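Local atomic coordinates of thiosulfate sulfurtransferase (Pseudomonas aeruginosa, PDB entry 1YT8), a protein that probably transfers sulfur from thiosulfate to cyanide, releasing thiocyanate and sulfite. Residues 66-71 against 81-86; 326-331 against 358-363; 135-140 against 216-221; 467-470 against 474-477; 374-379 against 445-450. One frame throughout, in Å; residues are numbered along the deposited sequence.

In the fold
From the N terminus the contacts follow one another in series, in the order 1, 3, 2, 5, 4; none nests in or crosses another. Contact 1 closes the short link between strand 66-69 and helix 75-85, within a beta-alpha-beta unit of the first parallel sheet. Contact 3 spans 75 intervening residues and brings helix 134-142 against strand 215-218 of the second sheet. Contact 2 closes a 26-residue loop at the end of strand 324-328 in the third. In the fourth, contact 5 joins the entry to edge strand 378-379 with helix 441-454, and contact 4 folds the chain back on helix 464-470. Contacts 1 and 5 meet directly: Arg-82 NH2 lies 3.2 Å from Glu-449 OE1 in a salt bridge.

Contact 1. Residues 66-71 against 81-86; sequences ITVYDD and QRLHDL. Unlike the reference sequence in segment 81-86: His-84 (reference Leu).
Asp-70 OD2, just beyond the strand whose Ile-66 and Val-68 touch Leu-83, accepts a hydrogen bond from the backbone N of Ala-76 and a weak one from that of Leu-75. The carboxylate thus meets the start of the helix that carries Leu-83. This is a beta-alpha-beta crossover of a rhodanese-like domain: strand 66-69, helix 75-85, then strand 91-94, which lies parallel to the first and next to it.

The contact itself is wholly apolar, with 102 Å² buried over both sides. Leu-83 serves both strand residues with a single methyl, CD1. Its CG, anti to the carbonyl carbon (chi1 -72°), holds that methyl out toward the strand. Val-68 and Leu-83 reach tip to tip, whereas the side chain of Ile-66 runs obliquely across that of Leu-83. Ile-66 and Val-68 are two apart on the strand, so both point toward the helix, while Thr-67 between them points away. The backbones stay well separated, Ile-66 CA lying 9.1 Å from Leu-83 CA, and side chains fill the interval. Leu-51 and Ile-55 of helix 51-58 and Val-91 of strand 91-94 also touch Leu-83.

On the helix, Gln-81 NE2 donates to Asp-85 OD2 over 3.0 Å and nearly straight, at 172°. Leu-83 CD1 finally sits 3.8 Å from Val-68 CG1 and 4.1 Å from Ile-66 CG2.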
# COMPACT_ATOMS: atom_id res chain seq x y z
N ILE A 66 -7.67 -10.00 -16.51
CA ILE A 66 -6.56 -9.09 -16.26
C ILE A 66 -6.22 -8.29 -17.51
O ILE A 66 -6.08 -8.85 -18.60
CB ILE A 66 -5.28 -9.86 -15.85
CG1 ILE A 66 -5.53 -10.67 -14.58
CG2 ILE A 66 -4.12 -8.88 -15.64
CD1 ILE A 66 -4.41 -11.63 -14.26
N THR A 67 -6.10 -6.98 -17.35
CA THR A 67 -5.75 -6.10 -18.46
C THR A 67 -4.52 -5.29 -18.03
O THR A 67 -4.59 -4.48 -17.11
CB THR A 67 -6.91 -5.13 -18.81
OG1 THR A 67 -8.07 -5.89 -19.18
CG2 THR A 67 -6.51 -4.23 -19.98
N VAL A 68 -3.40 -5.52 -18.71
CA VAL A 68 -2.16 -4.81 -18.39
C VAL A 68 -1.92 -3.65 -19.36
O VAL A 68 -2.42 -3.66 -20.49
CB VAL A 68 -0.93 -5.75 -18.43
CG1 VAL A 68 -1.07 -6.85 -17.39
CG2 VAL A 68 -0.80 -6.37 -19.82
N TYR A 69 -1.15 -2.66 -18.93
CA TYR A 69 -0.85 -1.53 -19.80
C TYR A 69 0.37 -0.75 -19.34
O TYR A 69 0.83 -0.89 -18.21
CB TYR A 69 -2.06 -0.57 -19.85
CG TYR A 69 -2.18 0.36 -18.65
CD1 TYR A 69 -1.54 1.61 -18.63
CD2 TYR A 69 -2.90 -0.02 -17.51
CE1 TYR A 69 -1.61 2.44 -17.51
CE2 TYR A 69 -2.97 0.81 -16.38
CZ TYR A 69 -2.32 2.04 -16.39
OH TYR A 69 -2.37 2.85 -15.28
N ASP A 70 0.90 0.05 -20.26
CA ASP A 70 2.03 0.93 -19.99
C ASP A 70 1.80 2.09 -20.95
O ASP A 70 0.69 2.25 -21.46
CB ASP A 70 3.39 0.26 -20.26
CG ASP A 70 3.53 -0.29 -21.67
OD1 ASP A 70 2.81 0.15 -22.59
OD2 ASP A 70 4.39 -1.18 -21.86
N ASP A 71 2.81 2.91 -21.18
CA ASP A 71 2.61 4.02 -22.10
C ASP A 71 3.52 3.90 -23.32
O ASP A 71 4.09 4.89 -23.78
CB ASP A 71 2.84 5.36 -21.38
CG ASP A 71 2.33 6.55 -22.20
OD1 ASP A 71 1.31 6.41 -22.89
OD2 ASP A 71 2.95 7.63 -22.13
N GLN A 81 2.73 -11.98 -21.30
CA GLN A 81 3.30 -13.30 -21.55
C GLN A 81 3.67 -14.02 -20.26
O GLN A 81 3.39 -15.20 -20.09
CB GLN A 81 4.54 -13.18 -22.43
CG GLN A 81 5.17 -14.52 -22.81
CD GLN A 81 4.22 -15.40 -23.60
OE1 GLN A 81 3.67 -14.97 -24.62
NE2 GLN A 81 4.02 -16.64 -23.15
N ARG A 82 4.32 -13.30 -19.35
CA ARG A 82 4.72 -13.91 -18.09
C ARG A 82 3.50 -14.34 -17.30
O ARG A 82 3.52 -15.37 -16.62
CB ARG A 82 5.58 -12.94 -17.29
CG ARG A 82 6.96 -12.79 -17.91
CD ARG A 82 7.84 -11.78 -17.20
NE ARG A 82 9.14 -11.69 -17.86
CZ ARG A 82 10.07 -10.79 -17.58
NH1 ARG A 82 9.85 -9.88 -16.63
NH2 ARG A 82 11.22 -10.79 -18.25
N LEU A 83 2.43 -13.56 -17.39
CA LEU A 83 1.20 -13.92 -16.67
C LEU A 83 0.62 -15.19 -17.29
O LEU A 83 0.14 -16.07 -16.58
CB LEU A 83 0.19 -12.78 -16.74
CG LEU A 83 0.52 -11.56 -15.89
CD1 LEU A 83 -0.36 -10.37 -16.28
CD2 LEU A 83 0.32 -11.92 -14.43
N HIS A 84 0.66 -15.31 -18.61
CA HIS A 84 0.14 -16.51 -19.22
C HIS A 84 0.93 -17.73 -18.75
O HIS A 84 0.36 -18.76 -18.39
CB HIS A 84 0.21 -16.39 -20.74
CG HIS A 84 -0.19 -17.65 -21.46
ND1 HIS A 84 -1.51 -17.96 -21.75
CD2 HIS A 84 0.53 -18.75 -21.82
CE1 HIS A 84 -1.58 -19.18 -22.25
NE2 HIS A 84 -0.36 -19.68 -22.31
N ASP A 85 2.24 -17.59 -18.74
CA ASP A 85 3.13 -18.66 -18.29
C ASP A 85 2.98 -18.97 -16.79
O ASP A 85 3.34 -20.06 -16.34
CB ASP A 85 4.57 -18.30 -18.63
CG ASP A 85 4.80 -18.20 -20.13
OD1 ASP A 85 4.24 -19.03 -20.88
OD2 ASP A 85 5.52 -17.29 -20.58
N LEU A 86 2.44 -18.03 -16.03
CA LEU A 86 2.23 -18.26 -14.60
C LEU A 86 0.89 -18.94 -14.35
O LEU A 86 0.56 -19.29 -13.21
CB LEU A 86 2.30 -16.94 -13.81
CG LEU A 86 3.70 -16.34 -13.67
CD1 LEU A 86 3.62 -14.98 -12.99
CD2 LEU A 86 4.59 -17.29 -12.88

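Contact 2. Residues 326-331 against 358-363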
# COMPACT_ATOMS: atom_id res chain seq x y z
N VAL A 326 -13.02 -10.12 3.43
CA VAL A 326 -13.47 -10.65 4.72
C VAL A 326 -12.48 -10.14 5.77
O VAL A 326 -11.29 -10.45 5.71
CB VAL A 326 -13.50 -12.18 4.74
CG1 VAL A 326 -13.90 -12.68 6.12
CG2 VAL A 326 -14.47 -12.70 3.69
N LEU A 327 -12.96 -9.37 6.74
CA LEU A 327 -12.08 -8.80 7.75
C LEU A 327 -12.06 -9.49 9.10
O LEU A 327 -13.11 -9.87 9.64
CB LEU A 327 -12.40 -7.31 7.93
CG LEU A 327 -12.42 -6.46 6.66
CD1 LEU A 327 -12.46 -4.98 7.05
CD2 LEU A 327 -11.18 -6.74 5.81
N VAL A 328 -10.85 -9.62 9.64
CA VAL A 328 -10.62 -10.27 10.93
C VAL A 328 -10.08 -9.35 12.03
O VAL A 328 -9.20 -8.53 11.79
CB VAL A 328 -9.60 -11.43 10.78
CG1 VAL A 328 -9.36 -12.11 12.13
CG2 VAL A 328 -10.09 -12.43 9.75
N ASP A 329 -10.63 -9.50 13.23
CA ASP A 329 -10.15 -8.78 14.41
C ASP A 329 -10.61 -9.60 15.61
O ASP A 329 -11.40 -10.53 15.45
CB ASP A 329 -10.66 -7.32 14.47
CG ASP A 329 -12.07 -7.18 15.06
OD1 ASP A 329 -12.54 -8.08 15.79
OD2 ASP A 329 -12.70 -6.13 14.80
N ASP A 330 -10.11 -9.27 16.79
CA ASP A 330 -10.48 -10.01 18.00
C ASP A 330 -11.03 -9.06 19.06
O ASP A 330 -10.93 -9.33 20.25
CB ASP A 330 -9.25 -10.74 18.56
CG ASP A 330 -8.07 -9.79 18.82
OD1 ASP A 330 -8.25 -8.56 18.78
OD2 ASP A 330 -6.95 -10.29 19.07
N ASP A 331 -11.63 -7.96 18.61
CA ASP A 331 -12.16 -6.95 19.52
C ASP A 331 -13.57 -6.48 19.20
O ASP A 331 -14.22 -5.87 20.05
CB ASP A 331 -11.23 -5.74 19.50
CG ASP A 331 -10.96 -5.23 18.10
OD1 ASP A 331 -10.10 -5.82 17.41
OD2 ASP A 331 -11.62 -4.26 17.68
N ALA A 358 -8.65 -19.81 19.77
CA ALA A 358 -8.09 -20.98 19.11
C ALA A 358 -7.95 -20.83 17.60
O ALA A 358 -7.11 -21.48 16.98
CB ALA A 358 -8.93 -22.21 19.43
N ASP A 359 -8.78 -19.98 17.00
CA ASP A 359 -8.74 -19.77 15.55
C ASP A 359 -7.51 -19.00 15.07
O ASP A 359 -7.14 -19.07 13.90
CB ASP A 359 -10.01 -19.05 15.09
CG ASP A 359 -11.27 -19.86 15.36
OD1 ASP A 359 -11.32 -21.04 14.94
OD2 ASP A 359 -12.20 -19.33 16.00
N PHE A 360 -6.88 -18.26 15.98
CA PHE A 360 -5.68 -17.49 15.65
C PHE A 360 -4.49 -18.41 15.93
O PHE A 360 -3.64 -18.13 16.78
CB PHE A 360 -5.61 -16.24 16.53
CG PHE A 360 -6.73 -15.27 16.28
CD1 PHE A 360 -6.54 -14.18 15.43
CD2 PHE A 360 -7.98 -15.45 16.87
CE1 PHE A 360 -7.59 -13.29 15.17
CE2 PHE A 360 -9.03 -14.57 16.61
CZ PHE A 360 -8.83 -13.49 15.76
N SER A 361 -4.43 -19.51 15.18
CA SER A 361 -3.40 -20.53 15.34
C SER A 361 -2.07 -20.32 14.62
O SER A 361 -1.02 -20.72 15.12
CB SER A 361 -3.98 -21.88 14.94
OG SER A 361 -4.57 -21.83 13.65
N GLU A 362 -2.11 -19.70 13.45
CA GLU A 362 -0.90 -19.47 12.66
C GLU A 362 -0.07 -18.32 13.25
O GLU A 362 -0.61 -17.26 13.57
CB GLU A 362 -1.28 -19.18 11.21
CG GLU A 362 -0.14 -19.30 10.22
CD GLU A 362 -0.63 -19.19 8.78
OE1 GLU A 362 -1.41 -20.05 8.35
OE2 GLU A 362 -0.23 -18.22 8.09
N ARG A 363 1.23 -18.52 13.37
CA ARG A 363 2.10 -17.51 13.96
C ARG A 363 3.24 -17.05 13.07
O ARG A 363 3.68 -17.77 12.17
CB ARG A 363 2.65 -18.03 15.29
CG ARG A 363 1.57 -18.71 16.12
CD ARG A 363 2.03 -19.07 17.53
NE ARG A 363 1.01 -19.87 18.21
CZ ARG A 363 -0.24 -19.46 18.44
NH1 ARG A 363 -0.64 -18.26 18.05
NH2 ARG A 363 -1.09 -20.27 19.05
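An Asx turn at the C-terminal end of a central sheet strand defines this site. By topology it matches the active-site loop of rhodaneses, and the position corresponding to Cys-193 of the sulfite pocket is, by sequence and topology, probably Asp-330 here. Against this turn leans the ring of Phe-360, from the loop that follows strand 348-352.

Val-328 and Phe-360 approach from opposite directions. Val-328 CG1, anti to its own N with chi1 at 180°, comes within 3.7 Å of Phe-360 CE1, obliquely to the ring. Phe-360 CZ lies 3.9 Å from Asp-330 CB, also oblique, while the carbonyl O of Asp-329 stands at the ring edge near its plane. The ring therefore spans three successive residues, the end of the strand and the first two of the turn. Phe-360 is itself the centre of an inverse gamma turn, and Arg-289 touches its ring from outside the two segments.

The Asx turn is closed by Asp-331 N, which donates to Asp-329 OD1 over 3.0 Å at 156°, from well above the carboxylate plane. Asp-329 OD1 also accepts from Gly-332 N, and OD2 from Ala-335 N. Asp-330 has salt bridges to Arg-289 and Arg-334.

Since no hydrogen bond links the two segments, Phe-360 supplies only apolar and ring-edge contact, while the carboxylates are held by backbone N-H groups and arginines elsewhere.

Contact 3. Residues 135-140 against 216-221; sequences EEVQAL and AALRNG
Helix 134-142 packs on strand 215-218 through an apolar pair, Val-137 and Leu-218, with an oppositely charged pair at its rim. Val-137 CG2 meets Leu-218 CD1 at 3.5 Å, and the two side chains cross at about a right angle. Leu-218 CD1 is also 4.1 Å from Val-137 CB, so the methyl lies against the branch point as well as the CG2 arm. The bond from CA to CB of Leu-218 does not aim at the helix; CG placed anti to the backbone N (chi1 165°) carries the methyl there. The closest CA atoms, those of Val-137 and Leu-218, are 7.3 Å apart.

In this rhodanese-like parallel alpha/beta sheet, strand 215-218 runs between 131-132 and 188-192, and helix 134-142 follows directly from the edge strand 131-132. Trp-225 of helix 221-227 touches both Val-137 and Leu-218, adding a third element.

Glu-136 OE1 and Arg-219 NH2 are 4.5 Å apart, beyond a salt bridge. The oxygen lies well out of the guanidinium plane, so only charge attraction is likely; their hydrogen bonds run elsewhere, Glu-136 OE1 accepting from Ala-133 N and Arg-219 NE bonding Ser-131 OG. From Leu-218 a type II turn leads on, with Gly-221 N bonded to Leu-218 O at 3.2 Å. Within it, Asn-220 OD1 accepts from NH1 of Arg-196, a residue lining the sulfite pocket.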
# COMPACT_ATOMS: atom_id res chain seq x y z
N GLU A 135 -3.17 26.85 12.97
CA GLU A 135 -3.06 27.96 13.91
C GLU A 135 -4.01 27.82 15.08
O GLU A 135 -3.69 28.22 16.20
CB GLU A 135 -3.31 29.30 13.20
CG GLU A 135 -2.25 29.69 12.18
CD GLU A 135 -2.47 29.08 10.81
OE1 GLU A 135 -3.41 28.27 10.64
OE2 GLU A 135 -1.70 29.42 9.88
N GLU A 136 -5.20 27.27 14.83
CA GLU A 136 -6.17 27.10 15.90
C GLU A 136 -5.69 26.03 16.88
O GLU A 136 -5.85 26.17 18.09
CB GLU A 136 -7.53 26.71 15.34
CG GLU A 136 -8.23 27.84 14.60
CD GLU A 136 -9.59 27.43 14.07
OE1 GLU A 136 -9.64 26.60 13.14
OE2 GLU A 136 -10.61 27.95 14.59
N VAL A 137 -5.10 24.96 16.35
CA VAL A 137 -4.60 23.88 17.19
C VAL A 137 -3.39 24.38 17.98
O VAL A 137 -3.22 24.03 19.14
CB VAL A 137 -4.23 22.64 16.34
CG1 VAL A 137 -3.67 21.53 17.24
CG2 VAL A 137 -5.47 22.15 15.61
N GLN A 138 -2.56 25.20 17.34
CA GLN A 138 -1.39 25.75 18.03
C GLN A 138 -1.87 26.61 19.21
O GLN A 138 -1.27 26.60 20.28
CB GLN A 138 -0.56 26.61 17.08
CG GLN A 138 0.63 27.29 17.75
CD GLN A 138 1.64 26.29 18.28
OE1 GLN A 138 1.73 26.05 19.49
NE2 GLN A 138 2.40 25.69 17.38
N ALA A 139 -2.95 27.36 18.99
CA ALA A 139 -3.48 28.21 20.05
C ALA A 139 -3.99 27.36 21.21
O ALA A 139 -3.80 27.71 22.37
CB ALA A 139 -4.61 29.10 19.49
N LEU A 140 -4.63 26.23 20.89
CA LEU A 140 -5.13 25.33 21.92
C LEU A 140 -3.96 24.82 22.77
O LEU A 140 -4.07 24.69 23.99
CB LEU A 140 -5.87 24.14 21.28
CG LEU A 140 -7.25 24.45 20.71
CD1 LEU A 140 -7.78 23.25 19.94
CD2 LEU A 140 -8.20 24.82 21.84
N ALA A 216 -12.47 16.82 15.74
CA ALA A 216 -12.12 17.58 14.55
C ALA A 216 -10.80 17.11 13.97
O ALA A 216 -9.94 16.58 14.69
CB ALA A 216 -12.03 19.08 14.88
N ALA A 217 -10.64 17.28 12.67
CA ALA A 217 -9.40 16.89 12.03
C ALA A 217 -8.45 18.09 12.03
O ALA A 217 -8.89 19.23 11.96
CB ALA A 217 -9.67 16.45 10.60
N LEU A 218 -7.15 17.83 12.15
CA LEU A 218 -6.18 18.91 12.05
C LEU A 218 -6.14 19.13 10.55
O LEU A 218 -5.68 18.25 9.80
CB LEU A 218 -4.80 18.49 12.55
CG LEU A 218 -3.66 19.44 12.15
CD1 LEU A 218 -3.94 20.84 12.69
CD2 LEU A 218 -2.34 18.92 12.69
N ARG A 219 -6.62 20.28 10.09
CA ARG A 219 -6.67 20.57 8.67
C ARG A 219 -5.32 20.59 7.97
O ARG A 219 -4.46 21.42 8.26
CB ARG A 219 -7.38 21.91 8.43
CG ARG A 219 -7.73 22.19 6.98
CD ARG A 219 -8.45 23.52 6.88
NE ARG A 219 -9.57 23.58 7.81
CZ ARG A 219 -9.92 24.66 8.50
NH1 ARG A 219 -9.24 25.79 8.36
NH2 ARG A 219 -10.96 24.61 9.33
N ASN A 220 -5.14 19.65 7.04
CA ASN A 220 -3.93 19.50 6.25
C ASN A 220 -2.70 18.92 6.98
O ASN A 220 -1.59 18.97 6.47
CB ASN A 220 -3.58 20.83 5.57
CG ASN A 220 -4.73 21.36 4.72
OD1 ASN A 220 -5.57 20.58 4.25
ND2 ASN A 220 -4.78 22.67 4.52
N GLY A 221 -2.93 18.36 8.17
CA GLY A 221 -1.88 17.70 8.94
C GLY A 221 -0.50 18.30 9.14
O GLY A 221 -0.35 19.50 9.33

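Contact 4. Residues 467-470 against 474-477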
# COMPACT_ATOMS: atom_id res chain seq x y z
N ALA A 467 23.19 -11.77 3.23
CA ALA A 467 24.17 -12.81 3.52
C ALA A 467 25.57 -12.22 3.50
O ALA A 467 26.40 -12.54 4.35
CB ALA A 467 24.06 -13.93 2.49
N TRP A 468 25.83 -11.36 2.52
CA TRP A 468 27.12 -10.70 2.38
C TRP A 468 27.41 -9.91 3.66
O TRP A 468 28.49 -10.03 4.24
CB TRP A 468 27.11 -9.76 1.17
CG TRP A 468 28.34 -8.91 0.99
CD1 TRP A 468 28.63 -7.75 1.65
CD2 TRP A 468 29.43 -9.16 0.11
NE1 TRP A 468 29.84 -7.25 1.23
CE2 TRP A 468 30.36 -8.10 0.28
CE3 TRP A 468 29.73 -10.17 -0.82
CZ2 TRP A 468 31.56 -8.02 -0.44
CZ3 TRP A 468 30.92 -10.09 -1.54
CH2 TRP A 468 31.82 -9.02 -1.34
N VAL A 469 26.43 -9.12 4.09
CA VAL A 469 26.58 -8.33 5.31
C VAL A 469 26.79 -9.24 6.51
O VAL A 469 27.62 -8.97 7.38
CB VAL A 469 25.32 -7.45 5.55
CG1 VAL A 469 25.39 -6.79 6.92
CG2 VAL A 469 25.21 -6.40 4.46
N ALA A 470 26.04 -10.34 6.55
CA ALA A 470 26.15 -11.29 7.65
C ALA A 470 27.51 -11.99 7.69
O ALA A 470 27.93 -12.51 8.72
CB ALA A 470 25.03 -12.33 7.56
N PRO A 474 32.73 -6.02 3.80
CA PRO A 474 32.52 -4.57 3.69
C PRO A 474 31.43 -4.14 2.72
O PRO A 474 31.16 -4.81 1.72
CB PRO A 474 33.90 -4.07 3.27
CG PRO A 474 34.39 -5.18 2.40
CD PRO A 474 34.02 -6.41 3.21
N THR A 475 30.79 -3.01 3.02
CA THR A 475 29.74 -2.48 2.17
C THR A 475 30.05 -1.03 1.80
O THR A 475 30.95 -0.40 2.36
CB THR A 475 28.36 -2.54 2.85
OG1 THR A 475 28.40 -1.87 4.12
CG2 THR A 475 27.92 -3.98 3.05
N GLU A 476 29.29 -0.52 0.84
CA GLU A 476 29.46 0.83 0.33
C GLU A 476 28.08 1.47 0.29
O GLU A 476 27.08 0.77 0.13
CB GLU A 476 30.07 0.73 -1.08
CG GLU A 476 30.24 2.03 -1.84
CD GLU A 476 30.83 1.79 -3.23
OE1 GLU A 476 30.22 1.03 -4.02
OE2 GLU A 476 31.91 2.34 -3.53
N ASP A 477 28.00 2.78 0.47
CA ASP A 477 26.71 3.46 0.43
C ASP A 477 26.71 4.60 -0.58
O ASP A 477 27.73 4.92 -1.17
CB ASP A 477 26.31 3.99 1.82
CG ASP A 477 27.33 4.93 2.42
OD1 ASP A 477 28.02 5.64 1.65
OD2 ASP A 477 27.44 4.98 3.66
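Pro-474 opens the segment with its carbonyl: Trp-468 NE1 donates to Pro-474 O over 2.8 Å, with an N-H...O angle of 166°. The oxygen lies close to the indole plane, yet from its own side the donor stands 42° above the carbonyl plane and on neither lone pair. This single bond across the contact satisfies the indole N-H of a buried tryptophan, and it fixes the chain just after helix 464-470 has ended. Trp-468 CG is anti to the backbone N (chi1 174°), which carries the ring from the helix toward the returning chain.

Thr-475 follows and works through its methyl. Thr-475 CG2 sits 3.9 Å from Val-469 CG2, their side chains crossing at a slant. The same methyl reaches the edge of the indole, 4.1 Å from Trp-468 CD1, as the two side chains slide past each other in opposite directions.

At Glu-476 the chain turns to another loop, with a backbone bond to His-408.

In the C-terminal rhodanese-like part of the chain, Leu-384 and Ala-385 of helix 381-387 touch Trp-468 on the helix side, and Arg-407, in the loop after helix 401-406, touches both Val-469 and Thr-475.

Contact 5. Residues 374-379 against 445-450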
# COMPACT_ATOMS: atom_id res chain seq x y z
N PRO A 374 12.45 -20.13 -10.11
CA PRO A 374 13.31 -20.59 -11.21
C PRO A 374 14.66 -21.07 -10.70
O PRO A 374 15.11 -20.68 -9.62
CB PRO A 374 13.43 -19.34 -12.09
CG PRO A 374 13.26 -18.22 -11.13
CD PRO A 374 12.14 -18.70 -10.24
N ARG A 375 15.31 -21.94 -11.46
CA ARG A 375 16.59 -22.47 -11.06
C ARG A 375 17.72 -21.49 -11.32
O ARG A 375 17.63 -20.65 -12.21
CB ARG A 375 16.88 -23.78 -11.79
CG ARG A 375 18.18 -24.44 -11.34
CD ARG A 375 18.51 -25.68 -12.15
NE ARG A 375 19.82 -26.20 -11.78
CZ ARG A 375 20.95 -25.51 -11.87
NH1 ARG A 375 20.94 -24.27 -12.34
NH2 ARG A 375 22.10 -26.05 -11.50
N ALA A 376 18.79 -21.59 -10.53
CA ALA A 376 19.93 -20.71 -10.70
C ALA A 376 21.17 -21.28 -10.03
O ALA A 376 21.08 -21.96 -9.00
CB ALA A 376 19.62 -19.33 -10.11
N ASP A 377 22.32 -21.03 -10.63
CA ASP A 377 23.58 -21.48 -10.07
C ASP A 377 23.96 -20.39 -9.07
O ASP A 377 23.97 -19.20 -9.41
CB ASP A 377 24.64 -21.60 -11.17
CG ASP A 377 24.30 -22.67 -12.19
OD1 ASP A 377 24.06 -23.83 -11.77
OD2 ASP A 377 24.26 -22.36 -13.39
N THR A 378 24.23 -20.79 -7.83
CA THR A 378 24.57 -19.82 -6.80
C THR A 378 26.06 -19.74 -6.48
O THR A 378 26.84 -20.61 -6.84
CB THR A 378 23.81 -20.12 -5.49
OG1 THR A 378 24.12 -21.44 -5.04
CG2 THR A 378 22.31 -19.99 -5.70
N ILE A 379 26.42 -18.67 -5.78
CA ILE A 379 27.79 -18.43 -5.38
C ILE A 379 27.75 -17.88 -3.96
O ILE A 379 26.90 -17.04 -3.64
CB ILE A 379 28.48 -17.42 -6.33
CG1 ILE A 379 29.92 -17.18 -5.89
CG2 ILE A 379 27.69 -16.12 -6.36
CD1 ILE A 379 30.69 -16.25 -6.82
N PHE A 445 14.57 -14.29 -10.08
CA PHE A 445 13.63 -14.22 -11.20
C PHE A 445 14.23 -13.50 -12.40
O PHE A 445 13.67 -13.56 -13.50
CB PHE A 445 12.35 -13.51 -10.76
CG PHE A 445 11.42 -14.39 -9.96
CD1 PHE A 445 10.58 -15.29 -10.59
CD2 PHE A 445 11.42 -14.34 -8.57
CE1 PHE A 445 9.75 -16.13 -9.86
CE2 PHE A 445 10.60 -15.17 -7.83
CZ PHE A 445 9.76 -16.07 -8.47
N ALA A 446 15.36 -12.83 -12.20
CA ALA A 446 16.01 -12.09 -13.27
C ALA A 446 17.16 -12.83 -13.95
O ALA A 446 17.65 -12.38 -14.99
CB ALA A 446 16.52 -10.75 -12.72
N VAL A 447 17.58 -13.95 -13.39
CA VAL A 447 18.68 -14.72 -13.96
C VAL A 447 18.49 -15.05 -15.44
O VAL A 447 19.38 -14.78 -16.26
CB VAL A 447 18.92 -16.03 -13.17
CG1 VAL A 447 20.00 -16.87 -13.85
CG2 VAL A 447 19.34 -15.70 -11.74
N ALA A 448 17.35 -15.64 -15.79
CA ALA A 448 17.08 -16.03 -17.17
C ALA A 448 17.20 -14.87 -18.16
O ALA A 448 17.76 -15.05 -19.25
CB ALA A 448 15.70 -16.67 -17.28
N GLU A 449 16.69 -13.70 -17.80
CA GLU A 449 16.76 -12.55 -18.69
C GLU A 449 18.19 -12.05 -18.86
O GLU A 449 18.62 -11.72 -19.96
CB GLU A 449 15.88 -11.40 -18.19
CG GLU A 449 15.72 -10.33 -19.25
CD GLU A 449 14.82 -9.19 -18.85
OE1 GLU A 449 14.00 -9.35 -17.92
OE2 GLU A 449 14.92 -8.12 -19.49
N VAL A 450 18.94 -12.00 -17.76
CA VAL A 450 20.32 -11.54 -17.86
C VAL A 450 21.12 -12.50 -18.75
O VAL A 450 21.94 -12.07 -19.57
CB VAL A 450 20.99 -11.43 -16.47
CG1 VAL A 450 22.44 -11.00 -16.63
CG2 VAL A 450 20.23 -10.40 -15.62
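The chain entering edge strand 378-379 passes beside helix 441-454 in two steps, Pro-374 CA lying 6.4 Å from Phe-445 CA and Ala-376 CA 6.9 Å from Val-447 CA. The strand is an outermost one of the parallel five-stranded sheet of a rhodanese-like domain, and the helix packs on that sheet. Near the contact the helix is kinked, since the N atoms of Ala-448 and Glu-449 make no bond to the turn before.

At the first step Pro-374 lies over one face of the Phe-445 ring in a CH-pi contact. Its CD is 3.9 Å from the ring centroid and 27° off the normal. The closest carbon is off-centre, Phe-445 CE1 at 3.5 Å from Pro-374 CD, and the two side chains cross at about a right angle. Although CB of Phe-445 leaves the backbone away from the proline, CG stands anti to the carbonyl carbon (chi1 -78°), and the ring comes back to it. Pro-374 O is bonded by Arg-444 NH1.

The second step is apolar: Ala-376 CB points toward the helix and is 4.0 Å from Val-447 CG2. Leu-460 of the adjacent strand touches Ala-376, and Val-458 and Leu-435 touch Val-447, so this pair extends the sheet's packing against the helix.

Arg-375 points away, and its NH2 forms a salt bridge with Asp-377 OD1 at 3.0 Å, meeting the carboxylate on its syn side but tilted 28° out of its plane.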